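Local atomic coordinates of unknown protein (Galdieria sulphuraria, PDB entry 2NYI), a protein that is of unknown function but is built from tandem ACT domains, a fold that commonly binds small regulatory ligands such as amino acids. Residues T3-V8 with R77-V82; G12-G17 with G43-I48; T91-L96 with R144-F149; Y97-D102 with L138-S143. All coordinates share one frame; numbering follows the deposited sequence.

Contact 1: T3-V8 with R77-V82; sequences TQSFVV and RRASSV
The carbonyl oxygen of Ser5 takes a hydrogen bond from Ala79 N at 2.8 Å, the N-H coming in at an angle to the carbonyl plane. The side chain of Arg78 lies against the same oxygen, but it is modelled in two conformations, so its part is less certain. In one of them the chain bends back, and NH2 reaches Gln4 OE1, lying in the carbonyl plane of the amide. In the same conformer Arg78 CD rests over one face of the Phe6 ring, 3.4 Å from CE1.

The backbone pairing continues at Val7 and Arg77, which form an antiparallel hydrogen-bonded pair: Val7 N meets Arg77 O at 2.8 Å, and Arg77 N returns a bond to Val7 O at 3.0 Å. Arg77 CG stands between its backbone N and carbonyl carbon (chi1 63°), and the side chain then runs extended alongside Val7, with Val7 CG2 over one face of the guanidinium, 3.9 Å from NH2. The same methyl reaches Ala79 CA at 3.8 Å. A branched residue suits this place because it can cover a flat cation without competing for its N-H groups. Those groups have other partners: Arg77 NH1 bonds Ser80 OG at 3.0 Å, tilted from the guanidinium plane, while NE and NH2 turn to Asp44 and Gly42 of the second subunit. On the opposite sheet face Phe6 packs against Ile61 of helix 59-68. Strand 4-13 is paired with strand 73-78, at one border of the sheet within this chain, the first-with-fourth pairing of the βαββαβ ferredoxin-like fold characteristic of ACT domains.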
loop_
_atom_site.group_PDB
_atom_site.type_symbol
_atom_site.label_atom_id
_atom_site.label_comp_id
_atom_site.label_asym_id
_atom_site.label_seq_id
_atom_site.Cartn_x
_atom_site.Cartn_y
_atom_site.Cartn_z
ATOM N N THR A 3 -3.700 26.751 6.404
ATOM C CA THR A 3 -3.425 25.487 5.725
ATOM C C THR A 3 -4.492 24.447 6.070
ATOM O O THR A 3 -4.949 24.365 7.208
ATOM C CB THR A 3 -1.994 24.961 6.018
ATOM O OG1 THR A 3 -1.768 23.741 5.298
ATOM C CG2 THR A 3 -1.772 24.720 7.514
ATOM N N GLN A 4 -4.899 23.668 5.076
ATOM C CA GLN A 4 -5.907 22.636 5.283
ATOM C C GLN A 4 -5.344 21.314 4.791
ATOM O O GLN A 4 -4.519 21.306 3.882
ATOM C CB GLN A 4 -7.177 22.956 4.504
ATOM C CG GLN A 4 -7.753 24.346 4.767
ATOM C CD GLN A 4 -8.344 24.512 6.155
ATOM O OE1 GLN A 4 -8.637 23.534 6.844
ATOM N NE2 GLN A 4 -8.535 25.764 6.567
ATOM N N SER A 5 -5.805 20.217 5.383
ATOM C CA SER A 5 -5.369 18.867 4.982
ATOM C C SER A 5 -6.430 18.123 4.162
ATOM O O SER A 5 -7.624 18.175 4.476
ATOM C CB SER A 5 -4.987 18.045 6.212
ATOM O OG SER A 5 -4.641 16.710 5.827
ATOM N N PHE A 6 -5.987 17.424 3.116
ATOM C CA PHE A 6 -6.886 16.699 2.227
ATOM C C PHE A 6 -6.365 15.272 2.080
ATOM O O PHE A 6 -5.155 15.038 2.175
ATOM C CB PHE A 6 -6.946 17.373 0.846
ATOM C CG PHE A 6 -7.466 18.784 0.891
ATOM C CD1 PHE A 6 -8.818 19.038 0.788
ATOM C CD2 PHE A 6 -6.585 19.855 1.106
ATOM C CE1 PHE A 6 -9.308 20.369 0.863
ATOM C CE2 PHE A 6 -7.064 21.174 1.180
ATOM C CZ PHE A 6 -8.417 21.424 1.050
ATOM N N VAL A 7 -7.279 14.325 1.878
ATOM C CA VAL A 7 -6.923 12.928 1.627
ATOM C C VAL A 7 -7.230 12.648 0.171
ATOM O O VAL A 7 -8.345 12.892 -0.309
ATOM C CB VAL A 7 -7.697 11.934 2.525
ATOM C CG1 VAL A 7 -7.051 10.553 2.455
ATOM C CG2 VAL A 7 -7.724 12.440 3.973
ATOM N N VAL A 8 -6.209 12.171 -0.530
ATOM C CA VAL A 8 -6.270 11.900 -1.952
ATOM C C VAL A 8 -6.003 10.409 -2.181
ATOM O O VAL A 8 -5.056 9.859 -1.605
ATOM C CB VAL A 8 -5.181 12.744 -2.705
ATOM C CG1 VAL A 8 -5.121 12.379 -4.187
ATOM C CG2 VAL A 8 -5.443 14.229 -2.518
ATOM N N ARG A 77 -10.799 14.594 -0.769
ATOM C CA ARG A 77 -11.771 15.042 0.225
ATOM C C ARG A 77 -11.026 15.714 1.359
ATOM O O ARG A 77 -9.824 15.486 1.532
ATOM C CB ARG A 77 -12.598 13.884 0.778
ATOM C CG ARG A 77 -11.789 12.838 1.527
ATOM C CD ARG A 77 -12.659 11.797 2.191
ATOM N NE ARG A 77 -11.837 10.776 2.840
ATOM C CZ ARG A 77 -11.377 10.846 4.094
ATOM N NH1 ARG A 77 -11.647 11.889 4.880
ATOM N NH2 ARG A 77 -10.643 9.859 4.574
ATOM N N ARG A 78 -11.726 16.564 2.110
ATOM C CA ARG A 78 -11.150 17.176 3.300
ATOM C C ARG A 78 -10.736 16.053 4.248
ATOM O O ARG A 78 -11.387 14.994 4.299
ATOM C CB ARG A 78 -12.165 18.110 3.988
ATOM C CG ARG A 78 -11.708 19.569 4.220
ATOM C CD ARG A 78 -10.211 19.766 4.053
ATOM N NE ARG A 78 -9.575 20.588 5.081
ATOM C CZ ARG A 78 -9.240 20.157 6.297
ATOM N NH1 ARG A 78 -9.507 18.916 6.673
ATOM N NH2 ARG A 78 -8.647 20.978 7.154
ATOM N N ALA A 79 -9.644 16.272 4.975
ATOM C CA ALA A 79 -9.196 15.340 6.003
ATOM C C ALA A 79 -10.231 15.255 7.117
ATOM O O ALA A 79 -10.911 16.241 7.425
ATOM C CB ALA A 79 -7.851 15.763 6.573
ATOM N N SER A 80 -10.338 14.073 7.709
ATOM C CA SER A 80 -11.337 13.775 8.730
ATOM C C SER A 80 -11.110 14.575 10.008
ATOM O O SER A 80 -9.968 14.852 10.387
ATOM C CB SER A 80 -11.340 12.277 9.044
ATOM O OG SER A 80 -11.564 11.507 7.868
ATOM N N SER A 81 -12.206 14.950 10.665
ATOM C CA SER A 81 -12.124 15.627 11.949
ATOM C C SER A 81 -11.924 14.596 13.063
ATOM O O SER A 81 -10.858 14.563 13.689
ATOM C CB SER A 81 -13.368 16.495 12.196
ATOM O OG SER A 81 -14.555 15.714 12.209
ATOM N N VAL A 82 -12.934 13.742 13.262
ATOM C CA VAL A 82 -13.016 12.765 14.373
ATOM C C VAL A 82 -11.679 12.148 14.816
ATOM O O VAL A 82 -11.266 12.295 15.969
ATOM C CB VAL A 82 -14.054 11.635 14.064
ATOM C CG1 VAL A 82 -13.643 10.817 12.834
ATOM C CG2 VAL A 82 -14.257 10.732 15.278
#

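Contact 2: G12-G17 with G43-I48; sequences GSDRVG and GDFAMI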
loop_
_atom_site.group_PDB
_atom_site.type_symbol
_atom_site.label_atom_id
_atom_site.label_comp_id
_atom_site.label_asym_id
_atom_site.label_seq_id
_atom_site.Cartn_x
_atom_site.Cartn_y
_atom_site.Cartn_z
ATOM N N GLY A 12 -4.962 3.133 -10.672
ATOM C CA GLY A 12 -4.924 2.921 -12.121
ATOM C C GLY A 12 -3.924 1.846 -12.482
ATOM O O GLY A 12 -3.383 1.163 -11.603
ATOM N N SER A 13 -3.708 1.657 -13.777
ATOM C CA SER A 13 -2.713 0.686 -14.236
ATOM C C SER A 13 -1.320 1.238 -14.021
ATOM O O SER A 13 -1.047 2.419 -14.294
ATOM C CB SER A 13 -2.913 0.348 -15.718
ATOM O OG SER A 13 -4.237 -0.105 -15.924
ATOM N N ASP A 14 -0.433 0.383 -13.531
ATOM C CA ASP A 14 0.938 0.779 -13.224
ATOM C C ASP A 14 1.752 1.122 -14.474
ATOM O O ASP A 14 1.618 0.493 -15.553
ATOM C CB ASP A 14 1.641 -0.310 -12.415
ATOM C CG ASP A 14 2.940 0.173 -11.789
ATOM O OD1 ASP A 14 3.011 1.359 -11.387
ATOM O OD2 ASP A 14 3.890 -0.628 -11.693
ATOM N N ARG A 15 2.612 2.119 -14.306
ATOM C CA ARG A 15 3.586 2.494 -15.336
ATOM C C ARG A 15 4.660 3.327 -14.646
ATOM O O ARG A 15 4.454 3.828 -13.543
ATOM C CB ARG A 15 2.913 3.289 -16.457
ATOM C CG ARG A 15 2.274 4.602 -16.000
ATOM C CD ARG A 15 2.189 5.625 -17.099
ATOM N NE ARG A 15 1.425 6.811 -16.694
ATOM C CZ ARG A 15 1.924 7.888 -16.094
ATOM N NH1 ARG A 15 3.213 7.976 -15.802
ATOM N NH2 ARG A 15 1.104 8.898 -15.788
ATOM N N VAL A 16 5.811 3.481 -15.302
ATOM C CA VAL A 16 6.862 4.320 -14.758
ATOM C C VAL A 16 6.350 5.765 -14.735
ATOM O O VAL A 16 5.648 6.198 -15.664
ATOM C CB VAL A 16 8.170 4.184 -15.582
ATOM C CG1 VAL A 16 9.167 5.274 -15.213
ATOM C CG2 VAL A 16 8.792 2.802 -15.350
ATOM N N GLY A 17 6.660 6.485 -13.663
ATOM C CA GLY A 17 6.431 7.927 -13.634
ATOM C C GLY A 17 5.142 8.400 -13.006
ATOM O O GLY A 17 4.846 9.587 -13.055
ATOM N N GLY A 43 0.423 -5.327 -11.924
ATOM C CA GLY A 43 0.138 -4.342 -12.977
ATOM C C GLY A 43 -0.770 -3.185 -12.571
ATOM O O GLY A 43 -1.084 -2.313 -13.395
ATOM N N ASP A 44 -1.213 -3.173 -11.310
ATOM C CA ASP A 44 -2.021 -2.080 -10.781
ATOM C C ASP A 44 -1.195 -1.218 -9.811
ATOM O O ASP A 44 -0.230 -1.681 -9.172
ATOM C CB ASP A 44 -3.271 -2.605 -10.024
ATOM C CG ASP A 44 -4.468 -2.875 -10.935
ATOM O OD1 ASP A 44 -4.393 -2.678 -12.179
ATOM O OD2 ASP A 44 -5.510 -3.300 -10.385
ATOM N N PHE A 45 -1.638 0.024 -9.686
ATOM C CA PHE A 45 -1.044 1.050 -8.837
ATOM C C PHE A 45 -2.144 1.605 -7.915
ATOM O O PHE A 45 -3.251 1.889 -8.359
ATOM C CB PHE A 45 -0.438 2.179 -9.724
ATOM C CG PHE A 45 -0.020 3.404 -8.948
ATOM C CD1 PHE A 45 1.330 3.646 -8.689
ATOM C CD2 PHE A 45 -0.969 4.318 -8.490
ATOM C CE1 PHE A 45 1.722 4.789 -7.959
ATOM C CE2 PHE A 45 -0.590 5.457 -7.752
ATOM C CZ PHE A 45 0.761 5.683 -7.493
ATOM N N ALA A 46 -1.823 1.784 -6.635
ATOM C CA ALA A 46 -2.743 2.487 -5.719
ATOM C C ALA A 46 -1.886 3.339 -4.768
ATOM O O ALA A 46 -0.790 2.900 -4.328
ATOM C CB ALA A 46 -3.621 1.480 -4.941
HETATM N N MSE A 47 -2.375 4.538 -4.446
HETATM C CA MSE A 47 -1.681 5.411 -3.485
HETATM C C MSE A 47 -2.664 6.299 -2.758
HETATM O O MSE A 47 -3.617 6.799 -3.351
HETATM C CB MSE A 47 -0.641 6.288 -4.221
HETATM C CG MSE A 47 0.136 7.221 -3.286
HETATM SE SE MSE A 47 1.710 7.957 -4.184
HETATM C CE MSE A 47 0.874 8.981 -5.283
ATOM N N ILE A 48 -2.422 6.480 -1.472
ATOM C CA ILE A 48 -3.195 7.404 -0.647
ATOM C C ILE A 48 -2.194 8.438 -0.122
ATOM O O ILE A 48 -1.083 8.092 0.288
ATOM C CB ILE A 48 -3.900 6.699 0.511
ATOM C CG1 ILE A 48 -4.783 5.558 -0.032
ATOM C CG2 ILE A 48 -4.797 7.719 1.284
ATOM C CD1 ILE A 48 -5.292 4.614 1.054
HETATM O O HOH W 1 0.440 -2.049 -15.761
#
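Asp14 and Phe45 meet because both first torsions swing the side chain away from its own backbone N (chi1 -166° and 170°), which brings the Asp14 carboxylate to the rim of the Phe45 ring. OD1 lies near the ring plane, 3.9 Å from Phe45 CD1, and the two flat groups are only 20° apart. An anion is better placed at this weakly positive edge than over the ring face. The backbones are joined more firmly: Phe45 N donates to Gly12 O at 2.8 Å, and Gly12 N to Phe45 O at 3.1 Å. Two residues on, Asp14 N bonds Gly43 O at 2.8 Å, approaching from above the carbonyl plane. A water donates to both Gly43 O and Asp14 O, bridging the two segments. Gly43 has a positive phi, at which a CB would be jammed against the preceding carbonyl oxygen, so glycine fits this turn. Asp44 points its carboxylate to Arg77 of the second subunit, with which it forms a salt bridge. Phe45 itself is sunk between Ile18 and Val19 of helix 18-28, Met38 and Cys40 of strand 32-41 and Val10 of strand 4-13, on the helix-covered face of the sheet.

Contact 3: T91-L96 with R144-F149; sequences TREYEL and RVAFPF
Tyr94 and Phe147 lie almost flat on one another, their planes 2° apart and their centroids separated by 4.2 Å in an offset stack. Although the rings are parallel, the side chains run at about a right angle: Phe147 CZ sits over the rim of the Tyr94 ring, and CE1 comes to 3.5 Å from Tyr94 CE2. Phe147 reaches this position with CG between its backbone N and carbonyl carbon (chi1 58°). The Tyr94 hydroxyl extends past the stack to Phe149, with OH 3.3 Å from CB. Phe149 runs beside Arg92 and sets CD2 over the centre of the guanidinium, while Arg92 NH1 bonds Thr91 O and Pro89 O.

The other sheet face is ionic. Arg144, extended from CG to NE, lies between two acids of strand 91-99. Its NE points in the guanidinium plane at Glu93 OE1, 2.6 Å away with an N-H angle of 162°, yet meets that oxygen from above the carboxylate plane. NH1 reaches Glu95 OE2 at 3.0 Å in a weaker, bent bond, and the three form a salt-bridge network. A leucine in place of Arg144 would probably leave the carboxylates of Glu93 and Glu95 without their shared cation and freer to turn.

Between these faces, Tyr94 N to Val145 O (2.8 Å) and Arg92 N to Phe147 O (3.0 Å) are among the backbone bonds joining the strands. Pairing of the first and third strands at the centre of a four-stranded antiparallel sheet, ordered 2-3-1-4, is the ferredoxin-like arrangement expected of the second of the tandem ACT domains.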
loop_
_atom_site.group_PDB
_atom_site.type_symbol
_atom_site.label_atom_id
_atom_site.label_comp_id
_atom_site.label_asym_id
_atom_site.label_seq_id
_atom_site.Cartn_x
_atom_site.Cartn_y
_atom_site.Cartn_z
ATOM N N THR A 91 -6.359 1.618 22.608
ATOM C CA THR A 91 -5.897 1.016 21.340
ATOM C C THR A 91 -4.367 0.985 21.312
ATOM O O THR A 91 -3.712 1.978 21.668
ATOM C CB THR A 91 -6.440 1.796 20.133
ATOM O OG1 THR A 91 -7.867 1.735 20.147
ATOM C CG2 THR A 91 -5.941 1.202 18.810
ATOM N N ARG A 92 -3.817 -0.162 20.904
ATOM C CA ARG A 92 -2.380 -0.355 20.671
ATOM C C ARG A 92 -2.191 -1.040 19.304
ATOM O O ARG A 92 -3.124 -1.658 18.774
ATOM C CB ARG A 92 -1.739 -1.197 21.793
ATOM C CG ARG A 92 -1.724 -0.540 23.213
ATOM C CD ARG A 92 -0.911 0.757 23.252
ATOM N NE ARG A 92 -0.896 1.332 24.608
ATOM C CZ ARG A 92 -1.842 2.114 25.126
ATOM N NH1 ARG A 92 -2.916 2.443 24.416
ATOM N NH2 ARG A 92 -1.712 2.565 26.379
ATOM N N GLU A 93 -0.994 -0.917 18.739
ATOM C CA GLU A 93 -0.711 -1.563 17.473
ATOM C C GLU A 93 0.144 -2.786 17.708
ATOM O O GLU A 93 0.939 -2.843 18.673
ATOM C CB GLU A 93 -0.067 -0.578 16.503
ATOM C CG GLU A 93 -1.008 0.563 16.164
ATOM C CD GLU A 93 -0.514 1.424 15.008
ATOM O OE1 GLU A 93 0.711 1.512 14.801
ATOM O OE2 GLU A 93 -1.360 2.030 14.319
ATOM N N TYR A 94 -0.045 -3.764 16.828
ATOM C CA TYR A 94 0.550 -5.072 16.952
ATOM C C TYR A 94 0.985 -5.504 15.569
ATOM O O TYR A 94 0.288 -5.250 14.578
ATOM C CB TYR A 94 -0.474 -6.089 17.458
ATOM C CG TYR A 94 -0.994 -5.783 18.849
ATOM C CD1 TYR A 94 -0.423 -6.367 19.963
ATOM C CD2 TYR A 94 -2.049 -4.902 19.031
ATOM C CE1 TYR A 94 -0.885 -6.078 21.254
ATOM C CE2 TYR A 94 -2.505 -4.571 20.335
ATOM C CZ TYR A 94 -1.927 -5.179 21.425
ATOM O OH TYR A 94 -2.397 -4.889 22.702
ATOM N N GLU A 95 2.120 -6.170 15.521
ATOM C CA GLU A 95 2.604 -6.752 14.272
ATOM C C GLU A 95 2.118 -8.196 14.261
ATOM O O GLU A 95 2.280 -8.934 15.248
ATOM C CB GLU A 95 4.131 -6.676 14.187
ATOM C CG GLU A 95 4.662 -5.256 13.968
ATOM C CD GLU A 95 4.379 -4.714 12.553
ATOM O OE1 GLU A 95 4.105 -5.518 11.625
ATOM O OE2 GLU A 95 4.446 -3.477 12.365
ATOM N N LEU A 96 1.490 -8.572 13.156
ATOM C CA LEU A 96 0.920 -9.898 12.996
ATOM C C LEU A 96 1.641 -10.595 11.853
ATOM O O LEU A 96 1.827 -10.011 10.766
ATOM C CB LEU A 96 -0.591 -9.779 12.731
ATOM C CG LEU A 96 -1.381 -11.016 12.266
ATOM C CD1 LEU A 96 -1.528 -12.022 13.401
ATOM C CD2 LEU A 96 -2.745 -10.587 11.813
ATOM N N ARG A 144 0.064 -5.008 10.168
ATOM C CA ARG A 144 -0.028 -4.208 11.386
ATOM C C ARG A 144 -1.504 -3.996 11.683
ATOM O O ARG A 144 -2.273 -3.539 10.817
ATOM C CB ARG A 144 0.689 -2.877 11.204
ATOM C CG ARG A 144 0.930 -2.091 12.488
ATOM C CD ARG A 144 1.695 -0.841 12.092
ATOM N NE ARG A 144 2.138 -0.018 13.209
ATOM C CZ ARG A 144 3.404 0.100 13.605
ATOM N NH1 ARG A 144 4.370 -0.576 12.992
ATOM N NH2 ARG A 144 3.702 0.895 14.625
ATOM N N VAL A 145 -1.904 -4.349 12.904
ATOM C CA VAL A 145 -3.303 -4.255 13.326
ATOM C C VAL A 145 -3.401 -3.455 14.620
ATOM O O VAL A 145 -2.417 -3.325 15.342
ATOM C CB VAL A 145 -3.954 -5.675 13.527
ATOM C CG1 VAL A 145 -3.861 -6.503 12.240
ATOM C CG2 VAL A 145 -3.325 -6.436 14.739
ATOM N N ALA A 146 -4.582 -2.905 14.895
ATOM C CA ALA A 146 -4.784 -2.090 16.084
ATOM C C ALA A 146 -6.058 -2.510 16.791
ATOM O O ALA A 146 -7.117 -2.651 16.167
ATOM C CB ALA A 146 -4.849 -0.607 15.725
ATOM N N PHE A 147 -5.944 -2.682 18.104
ATOM C CA PHE A 147 -7.096 -2.974 18.941
ATOM C C PHE A 147 -6.795 -2.652 20.399
ATOM O O PHE A 147 -5.618 -2.519 20.786
ATOM C CB PHE A 147 -7.547 -4.437 18.768
ATOM C CG PHE A 147 -6.477 -5.453 19.082
ATOM C CD1 PHE A 147 -6.196 -5.798 20.403
ATOM C CD2 PHE A 147 -5.759 -6.072 18.055
ATOM C CE1 PHE A 147 -5.220 -6.728 20.706
ATOM C CE2 PHE A 147 -4.771 -7.001 18.340
ATOM C CZ PHE A 147 -4.507 -7.353 19.665
ATOM N N PRO A 148 -7.859 -2.499 21.224
ATOM C CA PRO A 148 -7.637 -2.240 22.656
ATOM C C PRO A 148 -6.825 -3.344 23.310
ATOM O O PRO A 148 -7.185 -4.528 23.213
ATOM C CB PRO A 148 -9.057 -2.220 23.243
ATOM C CG PRO A 148 -9.935 -1.784 22.079
ATOM C CD PRO A 148 -9.289 -2.473 20.869
ATOM N N PHE A 149 -5.748 -2.960 23.995
ATOM C CA PHE A 149 -4.817 -3.935 24.557
ATOM C C PHE A 149 -5.457 -4.991 25.482
ATOM O O PHE A 149 -4.949 -6.111 25.553
ATOM C CB PHE A 149 -3.614 -3.260 25.248
ATOM C CG PHE A 149 -3.959 -2.534 26.524
ATOM C CD1 PHE A 149 -4.153 -3.241 27.718
ATOM C CD2 PHE A 149 -4.062 -1.148 26.542
ATOM C CE1 PHE A 149 -4.489 -2.573 28.906
ATOM C CE2 PHE A 149 -4.387 -0.470 27.727
ATOM C CZ PHE A 149 -4.605 -1.185 28.906
#

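Contact 4: Y97-D102 with L138-S143; sequences YVEGPD and LFRMGS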
loop_
_atom_site.group_PDB
_atom_site.type_symbol
_atom_site.label_atom_id
_atom_site.label_comp_id
_atom_site.label_asym_id
_atom_site.label_seq_id
_atom_site.Cartn_x
_atom_site.Cartn_y
_atom_site.Cartn_z
ATOM N N TYR A 97 2.057 -11.837 12.085
ATOM C CA TYR A 97 2.750 -12.605 11.048
ATOM C C TYR A 97 2.129 -13.991 10.979
ATOM O O TYR A 97 1.839 -14.593 12.018
ATOM C CB TYR A 97 4.247 -12.740 11.351
ATOM C CG TYR A 97 4.953 -11.441 11.656
ATOM C CD1 TYR A 97 5.405 -10.606 10.626
ATOM C CD2 TYR A 97 5.171 -11.041 12.977
ATOM C CE1 TYR A 97 6.058 -9.403 10.909
ATOM C CE2 TYR A 97 5.823 -9.849 13.269
ATOM C CZ TYR A 97 6.262 -9.035 12.234
ATOM O OH TYR A 97 6.905 -7.852 12.535
ATOM N N VAL A 98 1.877 -14.462 9.760
ATOM C CA VAL A 98 1.289 -15.785 9.544
ATOM C C VAL A 98 2.137 -16.495 8.496
ATOM O O VAL A 98 2.477 -15.900 7.466
ATOM C CB VAL A 98 -0.179 -15.683 9.019
ATOM C CG1 VAL A 98 -0.805 -17.071 8.825
ATOM C CG2 VAL A 98 -1.049 -14.780 9.931
ATOM N N GLU A 99 2.485 -17.756 8.743
ATOM C CA GLU A 99 3.198 -18.531 7.728
ATOM C C GLU A 99 2.801 -19.999 7.821
ATOM O O GLU A 99 2.724 -20.555 8.921
ATOM C CB GLU A 99 4.711 -18.363 7.904
ATOM C CG GLU A 99 5.553 -19.093 6.863
ATOM C CD GLU A 99 7.031 -18.786 6.983
ATOM O OE1 GLU A 99 7.829 -19.748 6.979
ATOM O OE2 GLU A 99 7.398 -17.591 7.075
ATOM N N GLY A 100 2.539 -20.612 6.668
ATOM C CA GLY A 100 2.316 -22.052 6.584
ATOM C C GLY A 100 1.883 -22.461 5.189
ATOM O O GLY A 100 1.993 -21.671 4.261
ATOM N N PRO A 101 1.359 -23.699 5.037
ATOM C CA PRO A 101 0.869 -24.126 3.722
ATOM C C PRO A 101 -0.251 -23.186 3.287
ATOM O O PRO A 101 -1.063 -22.784 4.119
ATOM C CB PRO A 101 0.278 -25.515 3.994
ATOM C CG PRO A 101 0.884 -25.962 5.272
ATOM C CD PRO A 101 1.162 -24.727 6.071
ATOM N N ASP A 102 -0.269 -22.826 2.008
ATOM C CA ASP A 102 -1.381 -22.064 1.449
ATOM C C ASP A 102 -2.640 -22.933 1.358
ATOM O O ASP A 102 -2.560 -24.148 1.159
ATOM C CB ASP A 102 -1.028 -21.490 0.089
ATOM C CG ASP A 102 -2.081 -20.518 -0.426
ATOM O OD1 ASP A 102 -2.583 -19.692 0.365
ATOM O OD2 ASP A 102 -2.403 -20.573 -1.623
ATOM N N LEU A 138 3.780 -22.094 -0.209
ATOM C CA LEU A 138 3.926 -21.420 1.078
ATOM C C LEU A 138 3.132 -20.120 1.040
ATOM O O LEU A 138 3.117 -19.432 0.025
ATOM C CB LEU A 138 5.393 -21.144 1.400
ATOM C CG LEU A 138 5.657 -20.575 2.812
ATOM C CD1 LEU A 138 5.385 -21.616 3.920
ATOM C CD2 LEU A 138 7.071 -20.002 2.943
ATOM N N PHE A 139 2.449 -19.841 2.146
ATOM C CA PHE A 139 1.686 -18.616 2.322
ATOM C C PHE A 139 2.381 -17.818 3.409
ATOM O O PHE A 139 2.734 -18.371 4.448
ATOM C CB PHE A 139 0.250 -18.944 2.729
ATOM C CG PHE A 139 -0.529 -17.749 3.240
ATOM C CD1 PHE A 139 -1.151 -16.872 2.347
ATOM C CD2 PHE A 139 -0.629 -17.508 4.616
ATOM C CE1 PHE A 139 -1.878 -15.743 2.822
ATOM C CE2 PHE A 139 -1.355 -16.419 5.102
ATOM C CZ PHE A 139 -1.979 -15.528 4.200
ATOM N N ARG A 140 2.586 -16.519 3.169
ATOM C CA ARG A 140 3.108 -15.628 4.204
ATOM C C ARG A 140 2.236 -14.392 4.292
ATOM O O ARG A 140 1.824 -13.860 3.263
ATOM C CB ARG A 140 4.535 -15.196 3.875
ATOM C CG ARG A 140 5.595 -16.284 4.082
ATOM C CD ARG A 140 6.934 -15.629 4.389
ATOM N NE ARG A 140 8.068 -16.457 3.989
ATOM C CZ ARG A 140 8.943 -16.135 3.038
ATOM N NH1 ARG A 140 8.832 -14.987 2.374
ATOM N NH2 ARG A 140 9.935 -16.965 2.752
HETATM N N MSE A 141 1.948 -13.958 5.516
HETATM C CA MSE A 141 1.197 -12.724 5.722
HETATM C C MSE A 141 1.899 -11.869 6.754
HETATM O O MSE A 141 2.334 -12.356 7.786
HETATM C CB MSE A 141 -0.226 -13.028 6.168
HETATM C CG MSE A 141 -0.974 -11.807 6.616
HETATM SE SE MSE A 141 -2.797 -12.269 7.068
HETATM C CE MSE A 141 -2.981 -11.112 8.260
ATOM N N GLY A 142 2.033 -10.585 6.464
ATOM C CA GLY A 142 2.586 -9.655 7.443
ATOM C C GLY A 142 1.631 -8.488 7.546
ATOM O O GLY A 142 1.192 -7.941 6.528
ATOM N N SER A 143 1.321 -8.075 8.766
ATOM C CA SER A 143 0.270 -7.094 8.937
ATOM C C SER A 143 0.549 -6.244 10.188
ATOM O O SER A 143 1.212 -6.703 11.130
ATOM C CB SER A 143 -1.065 -7.835 9.090
ATOM O OG SER A 143 -2.182 -6.972 8.922
#
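Val98, Phe139 and Met141, the last a selenomethionine, make the close-packed side of this pairing. Val98 CG1 abuts the edge of the Phe139 ring, in its plane and 3.8 Å from CE2, while Val98 CB sits 3.9 Å from Met141 CB. Val98 CG1 gets there by standing anti to the backbone N (chi1 -179°). Phe139 then rests on Ile106 and Val107, and Met141 on Val110, all of helix 106-116, so these two long apolar side chains fill the space between sheet and helix. The backbones match tightly too: Met141 N bonds Val98 O, and Phe139 N bonds Gly100 O, each at 2.8 Å. This is the central pairing of an α/β sandwich of the ferredoxin-like type, in which helices cover one face of the sheet. At Gly100 the chain turns a corner with backbone angles at which a CB would collide with Pro101 CD, which favours glycine.

The opposite face is more exposed and looser. Glu99 and Arg140 run alongside each other, and their salt bridge is long, with OE2 3.4 Å from NE; Arg140 NH1 has a second acid in Glu127. Tyr97 meets Gly142 obliquely, with CD1 no nearer than 4.4 Å to CA. Near the corner, Leu138 CD1 touches Gly100 O at 3.4 Å and Glu99 CG at 3.9 Å. Replacing Leu138 with an alanine would remove both methyls and is likely to open a gap beside the Gly100 carbonyl, leaving the Glu99 stem less confined.

Overall arrangement
From the N terminus, strand 4-13 enters contact 1 at once, but its partner, 77-82, arrives only after the whole first α/β unit, so contact 1 closes that unit's longest loop. Contact 2 falls within this loop and shares the strand, joining its far end to strand 44-53; the two touch through Val8 and Ile48, and both reach the second subunit. The chain then passes into the second sheet, where strand 91-99 opens contact 3. Contact 4, farther along the same strand pair, is enclosed by contact 3, and Leu96 and Ser143 lie at their junction. Contacts 1 and 2 close before contacts 3 and 4 open, the nearest atoms of the pairs about 12 Å apart.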